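PDB 1D02: type II restriction enzyme MunI from Mycoplasma, which recognises the double-stranded DNA sequence 5'-CAATTG-3' as a homodimer and cleaves it after the first C. Local coordinates for residues 9-14 with 34-39; 41-46 with 85-90. The protein carries 1 engineered substitution. All blocks are in the same frame, centred on the assembly; numbering follows the deposited sequence.

Overall arrangement
Contact 1 (9-14 with 34-39) and contact 2 (41-46 with 85-90) follow one another along the chain. Their centres are about 14 Å apart, on the same side of the chain's centre. Contact 1 joins the start of helix 12-21 to the loop between helix 27-34 and strand 40-44. Contact 2 pairs that strand with strand 84-88. The two contacts touch. Lys39 O and Thr89 OG1 are 2.7 Å apart, a probable hydrogen bond, and Phe35 CZ packs 3.6 Å from Ile86 CG2. The bound DNA is closer to contact 2, whose nearest atom is about 5 Å away. For contact 1, the nearest atom is about 18 Å from the bound DNA.

Contact 1 (9-14 with 34-39); sequences RLNWQA and VFEGTK
Arg9 meets Thr38 through its backbone, with Arg9 O 3.8 Å from Thr38 CG2. The contact sets the N-capped start of helix 12-21 against a type II beta turn, Phe35 to Thr38, which follows helix 27-34. Thr38 N closes the turn with a bond to Phe35 O, and Thr38 OG1 donates to the same oxygen from the same face of its plane. The guanidinium of Arg9 is engaged elsewhere, in a salt bridge with Glu5.

Leu10 lies alongside Phe35, pointing the same way. Its CD2 branch sits at the ring edge, near the ring plane, 3.9 Å from Phe35 CE2. Leu10 also packs on Val190 and Asn194 of helix 186-197.

Asn11 makes both hydrogen bonds between the segments. Asn11 N donates to Val34 O at 2.8 Å, with an N-H...O angle of 160°. The side chain of Asn11 has CG anti to the backbone N (chi1 -166°). From there Asn11 ND2 reaches Glu36 O at 3.0 Å. The acceptor lies in the amide plane, but the donor stands above the carbonyl plane of Glu36. The other end of the amide caps the helix, as Asn11 OD1 accepts from Ala14 N at 3.0 Å, from above the amide plane. Bonds at both ends probably limit the amide's rotation.

Trp12 presents one face of its indole to Val34, whose CG2 is 4.3 Å from Trp12 CE3. The same methyl group also lies against the carbonyl of Asn11. Ala14 meets the extended side chain of Glu36, whose carboxylate stands nearly perpendicular to the Asn11 amide (83°). Here Ala14 CB is 3.7 Å from Glu36 OE2.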
loop_
_atom_site.group_PDB
_atom_site.type_symbol
_atom_site.label_atom_id
_atom_site.label_comp_id
_atom_site.label_asym_id
_atom_site.label_seq_id
_atom_site.Cartn_x
_atom_site.Cartn_y
_atom_site.Cartn_z
ATOM N N ARG D 9 -17.947 -24.721 -13.690
ATOM C CA ARG D 9 -18.335 -23.897 -14.837
ATOM C C ARG D 9 -19.246 -22.717 -14.471
ATOM O O ARG D 9 -20.257 -22.880 -13.799
ATOM C CB ARG D 9 -19.006 -24.755 -15.920
ATOM C CG ARG D 9 -19.254 -23.955 -17.204
ATOM C CD ARG D 9 -19.683 -24.800 -18.365
ATOM N NE ARG D 9 -18.773 -25.915 -18.611
ATOM C CZ ARG D 9 -19.032 -26.881 -19.488
ATOM N NH1 ARG D 9 -20.152 -26.838 -20.194
ATOM N NH2 ARG D 9 -18.201 -27.907 -19.635
ATOM N N LEU D 10 -18.882 -21.533 -14.953
ATOM C CA LEU D 10 -19.647 -20.339 -14.659
ATOM C C LEU D 10 -20.862 -20.222 -15.596
ATOM O O LEU D 10 -20.932 -20.910 -16.621
ATOM C CB LEU D 10 -18.705 -19.125 -14.772
ATOM C CG LEU D 10 -17.532 -19.132 -13.788
ATOM C CD1 LEU D 10 -16.765 -17.789 -13.869
ATOM C CD2 LEU D 10 -18.069 -19.288 -12.382
ATOM N N ASN D 11 -21.818 -19.364 -15.235
ATOM C CA ASN D 11 -23.037 -19.203 -16.033
ATOM C C ASN D 11 -22.871 -18.113 -17.066
ATOM O O ASN D 11 -23.415 -17.011 -16.920
ATOM C CB ASN D 11 -24.195 -18.871 -15.103
ATOM C CG ASN D 11 -25.552 -19.027 -15.770
ATOM O OD1 ASN D 11 -25.663 -19.000 -17.001
ATOM N ND2 ASN D 11 -26.593 -19.141 -14.959
ATOM N N TRP D 12 -22.133 -18.437 -18.119
ATOM C CA TRP D 12 -21.855 -17.491 -19.168
ATOM C C TRP D 12 -23.122 -17.038 -19.892
ATOM O O TRP D 12 -23.171 -15.911 -20.384
ATOM C CB TRP D 12 -20.844 -18.100 -20.141
ATOM C CG TRP D 12 -19.516 -18.388 -19.466
ATOM C CD1 TRP D 12 -19.069 -19.605 -18.991
ATOM C CD2 TRP D 12 -18.485 -17.431 -19.142
ATOM N NE1 TRP D 12 -17.831 -19.459 -18.399
ATOM C CE2 TRP D 12 -17.445 -18.142 -18.479
ATOM C CE3 TRP D 12 -18.340 -16.047 -19.343
ATOM C CZ2 TRP D 12 -16.278 -17.516 -18.023
ATOM C CZ3 TRP D 12 -17.176 -15.417 -18.886
ATOM C CH2 TRP D 12 -16.157 -16.156 -18.236
ATOM N N GLN D 13 -24.137 -17.901 -19.960
ATOM C CA GLN D 13 -25.377 -17.515 -20.637
ATOM C C GLN D 13 -26.096 -16.401 -19.877
ATOM O O GLN D 13 -26.670 -15.497 -20.501
ATOM C CB GLN D 13 -26.315 -18.717 -20.801
ATOM C CG GLN D 13 -25.729 -19.833 -21.690
ATOM C CD GLN D 13 -25.165 -20.985 -20.866
ATOM O OE1 GLN D 13 -24.560 -20.766 -19.803
ATOM N NE2 GLN D 13 -25.359 -22.226 -21.354
ATOM N N ALA D 14 -26.066 -16.450 -18.543
ATOM C CA ALA D 14 -26.727 -15.416 -17.752
ATOM C C ALA D 14 -25.999 -14.095 -17.965
ATOM O O ALA D 14 -26.644 -13.061 -18.059
ATOM C CB ALA D 14 -26.736 -15.758 -16.274
ATOM N N VAL D 34 -23.137 -14.025 -13.653
ATOM C CA VAL D 34 -22.301 -15.161 -14.014
ATOM C C VAL D 34 -22.236 -16.249 -12.934
ATOM O O VAL D 34 -21.856 -17.415 -13.202
ATOM C CB VAL D 34 -20.889 -14.660 -14.468
ATOM C CG1 VAL D 34 -19.868 -14.627 -13.307
ATOM C CG2 VAL D 34 -20.409 -15.541 -15.592
ATOM N N PHE D 35 -22.624 -15.894 -11.721
ATOM C CA PHE D 35 -22.639 -16.882 -10.646
ATOM C C PHE D 35 -24.001 -17.541 -10.450
ATOM O O PHE D 35 -24.144 -18.430 -9.594
ATOM C CB PHE D 35 -22.196 -16.251 -9.315
ATOM C CG PHE D 35 -20.722 -15.906 -9.249
ATOM C CD1 PHE D 35 -20.243 -15.080 -8.214
ATOM C CD2 PHE D 35 -19.807 -16.425 -10.166
ATOM C CE1 PHE D 35 -18.887 -14.790 -8.103
ATOM C CE2 PHE D 35 -18.450 -16.141 -10.060
ATOM C CZ PHE D 35 -17.989 -15.315 -9.017
ATOM N N GLU D 36 -25.008 -17.137 -11.222
ATOM C CA GLU D 36 -26.353 -17.712 -11.050
ATOM C C GLU D 36 -26.377 -19.224 -11.160
ATOM O O GLU D 36 -25.920 -19.788 -12.146
ATOM C CB GLU D 36 -27.347 -17.143 -12.072
ATOM C CG GLU D 36 -27.718 -15.692 -11.795
ATOM C CD GLU D 36 -28.638 -15.111 -12.858
ATOM O OE1 GLU D 36 -28.694 -13.864 -12.970
ATOM O OE2 GLU D 36 -29.322 -15.882 -13.580
ATOM N N GLY D 37 -26.907 -19.876 -10.130
ATOM C CA GLY D 37 -26.991 -21.328 -10.163
ATOM C C GLY D 37 -25.694 -22.056 -9.902
ATOM O O GLY D 37 -25.664 -23.288 -9.971
ATOM N N THR D 38 -24.621 -21.327 -9.596
ATOM C CA THR D 38 -23.342 -21.980 -9.322
ATOM C C THR D 38 -23.065 -21.997 -7.820
ATOM O O THR D 38 -23.855 -21.498 -7.005
ATOM C CB THR D 38 -22.151 -21.247 -9.995
ATOM O OG1 THR D 38 -21.858 -20.053 -9.252
ATOM C CG2 THR D 38 -22.487 -20.853 -11.461
ATOM N N LYS D 39 -21.919 -22.561 -7.469
ATOM C CA LYS D 39 -21.516 -22.643 -6.079
ATOM C C LYS D 39 -20.849 -21.348 -5.624
ATOM O O LYS D 39 -20.538 -21.204 -4.439
ATOM C CB LYS D 39 -20.538 -23.817 -5.876
ATOM C CG LYS D 39 -19.234 -23.671 -6.631
ATOM C CD LYS D 39 -18.490 -25.017 -6.695
ATOM C CE LYS D 39 -17.200 -24.893 -7.490
ATOM N NZ LYS D 39 -16.493 -26.209 -7.668
#

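Contact 2 (41-46 with 85-90); sequences VLYEKP and AIENTE
Val41 and Tyr43 pair with Glu87 and Ala85 through four backbone hydrogen bonds. Val41 N donates to Glu87 O, and Glu87 N returns a bond to Val41 O, each at 3.0 Å. Tyr43 N to Ala85 O (2.9 Å) and Ala85 N to Tyr43 O complete the set. Leu42 and Ile86 form the non-hydrogen-bonded pair between them. Two CA-H...O contacts, Leu42 CA to Ala85 O and Ile86 CA to Val41 O, add to the pairing.

These antiparallel strands begin the mixed sheet of this PDDEXK nuclease. Strand 40-44 is outermost within the chain, and 84-88 lies between it and 93-101.

Glu87 extends from a CG anti to its backbone N (chi1 177°), and its OE1 meets the Tyr43 ring at the edge, in plane. The ring and carboxylate planes are 62° apart. The modelled 2.4 Å from Tyr43 OH to Glu87 OE1 is very short and doubtful in detail. Glu87 OE2 has a weak bond to His92.

Apolar contacts occupy both faces. Ala85 CB touches Pro46 CG at 3.7 Å and also lies at the Tyr43 ring edge. At the other end of the pairing, Val41 CG1 packs 3.7 Å from Thr89 CG2. On the Leu42 face, Leu42 CD1 lies 3.8 Å from Ile86 CG1.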
loop_
_atom_site.group_PDB
_atom_site.type_symbol
_atom_site.label_atom_id
_atom_site.label_comp_id
_atom_site.label_asym_id
_atom_site.label_seq_id
_atom_site.Cartn_x
_atom_site.Cartn_y
_atom_site.Cartn_z
ATOM N N VAL D 41 -20.666 -17.241 -4.878
ATOM C CA VAL D 41 -21.533 -16.141 -4.508
ATOM C C VAL D 41 -20.660 -14.903 -4.378
ATOM O O VAL D 41 -19.505 -14.984 -3.974
ATOM C CB VAL D 41 -22.253 -16.387 -3.174
ATOM C CG1 VAL D 41 -23.091 -17.651 -3.259
ATOM C CG2 VAL D 41 -21.244 -16.492 -2.058
ATOM N N LEU D 42 -21.212 -13.762 -4.763
ATOM C CA LEU D 42 -20.485 -12.504 -4.677
ATOM C C LEU D 42 -21.060 -11.744 -3.486
ATOM O O LEU D 42 -22.284 -11.668 -3.329
ATOM C CB LEU D 42 -20.709 -11.645 -5.928
ATOM C CG LEU D 42 -20.002 -10.282 -5.904
ATOM C CD1 LEU D 42 -18.522 -10.402 -6.228
ATOM C CD2 LEU D 42 -20.716 -9.367 -6.881
ATOM N N TYR D 43 -20.188 -11.178 -2.657
ATOM C CA TYR D 43 -20.644 -10.382 -1.514
ATOM C C TYR D 43 -20.232 -8.943 -1.812
ATOM O O TYR D 43 -19.125 -8.710 -2.281
ATOM C CB TYR D 43 -19.937 -10.802 -0.219
ATOM C CG TYR D 43 -20.183 -12.233 0.212
ATOM C CD1 TYR D 43 -19.115 -13.081 0.536
ATOM C CD2 TYR D 43 -21.478 -12.733 0.322
ATOM C CE1 TYR D 43 -19.342 -14.398 0.971
ATOM C CE2 TYR D 43 -21.711 -14.045 0.753
ATOM C CZ TYR D 43 -20.640 -14.863 1.077
ATOM O OH TYR D 43 -20.880 -16.147 1.529
ATOM N N GLU D 44 -21.136 -8.005 -1.564
ATOM C CA GLU D 44 -20.862 -6.576 -1.716
ATOM C C GLU D 44 -20.525 -6.172 -0.262
ATOM O O GLU D 44 -21.213 -6.538 0.676
ATOM C CB GLU D 44 -22.128 -5.889 -2.282
ATOM C CG GLU D 44 -22.476 -6.452 -3.680
ATOM C CD GLU D 44 -23.920 -6.231 -4.171
ATOM O OE1 GLU D 44 -24.548 -5.211 -3.803
ATOM O OE2 GLU D 44 -24.411 -7.084 -4.963
ATOM N N LYS D 45 -19.418 -5.485 -0.036
ATOM C CA LYS D 45 -19.057 -5.129 1.348
ATOM C C LYS D 45 -19.128 -6.270 2.429
ATOM O O LYS D 45 -19.813 -6.159 3.456
ATOM C CB LYS D 45 -19.885 -3.906 1.808
ATOM C CG LYS D 45 -19.376 -3.201 3.062
ATOM C CD LYS D 45 -20.213 -1.960 3.374
ATOM C CE LYS D 45 -19.718 -1.231 4.616
ATOM N NZ LYS D 45 -20.620 -0.100 4.971
ATOM N N PRO D 46 -18.414 -7.382 2.196
ATOM C CA PRO D 46 -18.340 -8.545 3.106
ATOM C C PRO D 46 -17.883 -8.066 4.487
ATOM O O PRO D 46 -17.133 -7.096 4.583
ATOM C CB PRO D 46 -17.284 -9.429 2.442
ATOM C CG PRO D 46 -16.445 -8.420 1.658
ATOM C CD PRO D 46 -17.491 -7.548 1.066
ATOM N N ALA D 85 -16.222 -9.634 -2.285
ATOM C CA ALA D 85 -15.540 -10.901 -2.019
ATOM C C ALA D 85 -16.243 -11.920 -2.875
ATOM O O ALA D 85 -17.439 -11.787 -3.155
ATOM C CB ALA D 85 -15.645 -11.329 -0.539
ATOM N N ILE D 86 -15.496 -12.938 -3.285
ATOM C CA ILE D 86 -16.069 -14.031 -4.060
ATOM C C ILE D 86 -15.831 -15.296 -3.240
ATOM O O ILE D 86 -14.682 -15.622 -2.914
ATOM C CB ILE D 86 -15.394 -14.185 -5.428
ATOM C CG1 ILE D 86 -15.756 -12.983 -6.292
ATOM C CG2 ILE D 86 -15.860 -15.488 -6.100
ATOM C CD1 ILE D 86 -15.026 -12.916 -7.576
ATOM N N GLU D 87 -16.913 -15.985 -2.884
ATOM C CA GLU D 87 -16.759 -17.213 -2.103
ATOM C C GLU D 87 -17.191 -18.439 -2.878
ATOM O O GLU D 87 -18.188 -18.400 -3.608
ATOM C CB GLU D 87 -17.605 -17.171 -0.813
ATOM C CG GLU D 87 -17.520 -18.493 -0.003
ATOM C CD GLU D 87 -18.204 -18.424 1.345
ATOM O OE1 GLU D 87 -18.792 -17.373 1.674
ATOM O OE2 GLU D 87 -18.153 -19.433 2.082
ATOM N N ASN D 88 -16.425 -19.519 -2.740
ATOM C CA ASN D 88 -16.802 -20.817 -3.305
ATOM C C ASN D 88 -17.521 -21.425 -2.084
ATOM O O ASN D 88 -16.866 -21.753 -1.082
ATOM C CB ASN D 88 -15.556 -21.614 -3.642
ATOM C CG ASN D 88 -15.869 -23.055 -4.023
ATOM O OD1 ASN D 88 -16.855 -23.642 -3.548
ATOM N ND2 ASN D 88 -15.019 -23.631 -4.855
ATOM N N THR D 89 -18.850 -21.559 -2.145
ATOM C CA THR D 89 -19.608 -22.044 -0.997
ATOM C C THR D 89 -19.433 -23.528 -0.686
ATOM O O THR D 89 -19.910 -23.991 0.347
ATOM C CB THR D 89 -21.115 -21.740 -1.115
ATOM O OG1 THR D 89 -21.653 -22.413 -2.264
ATOM C CG2 THR D 89 -21.346 -20.233 -1.234
ATOM N N GLU D 90 -18.754 -24.265 -1.555
ATOM C CA GLU D 90 -18.520 -25.681 -1.284
ATOM C C GLU D 90 -17.248 -25.855 -0.475
ATOM O O GLU D 90 -17.192 -26.670 0.447
ATOM C CB GLU D 90 -18.401 -26.480 -2.573
ATOM C CG GLU D 90 -19.719 -26.693 -3.275
ATOM C CD GLU D 90 -19.593 -27.634 -4.452
ATOM O OE1 GLU D 90 -20.627 -27.874 -5.110
ATOM O OE2 GLU D 90 -18.468 -28.130 -4.713
#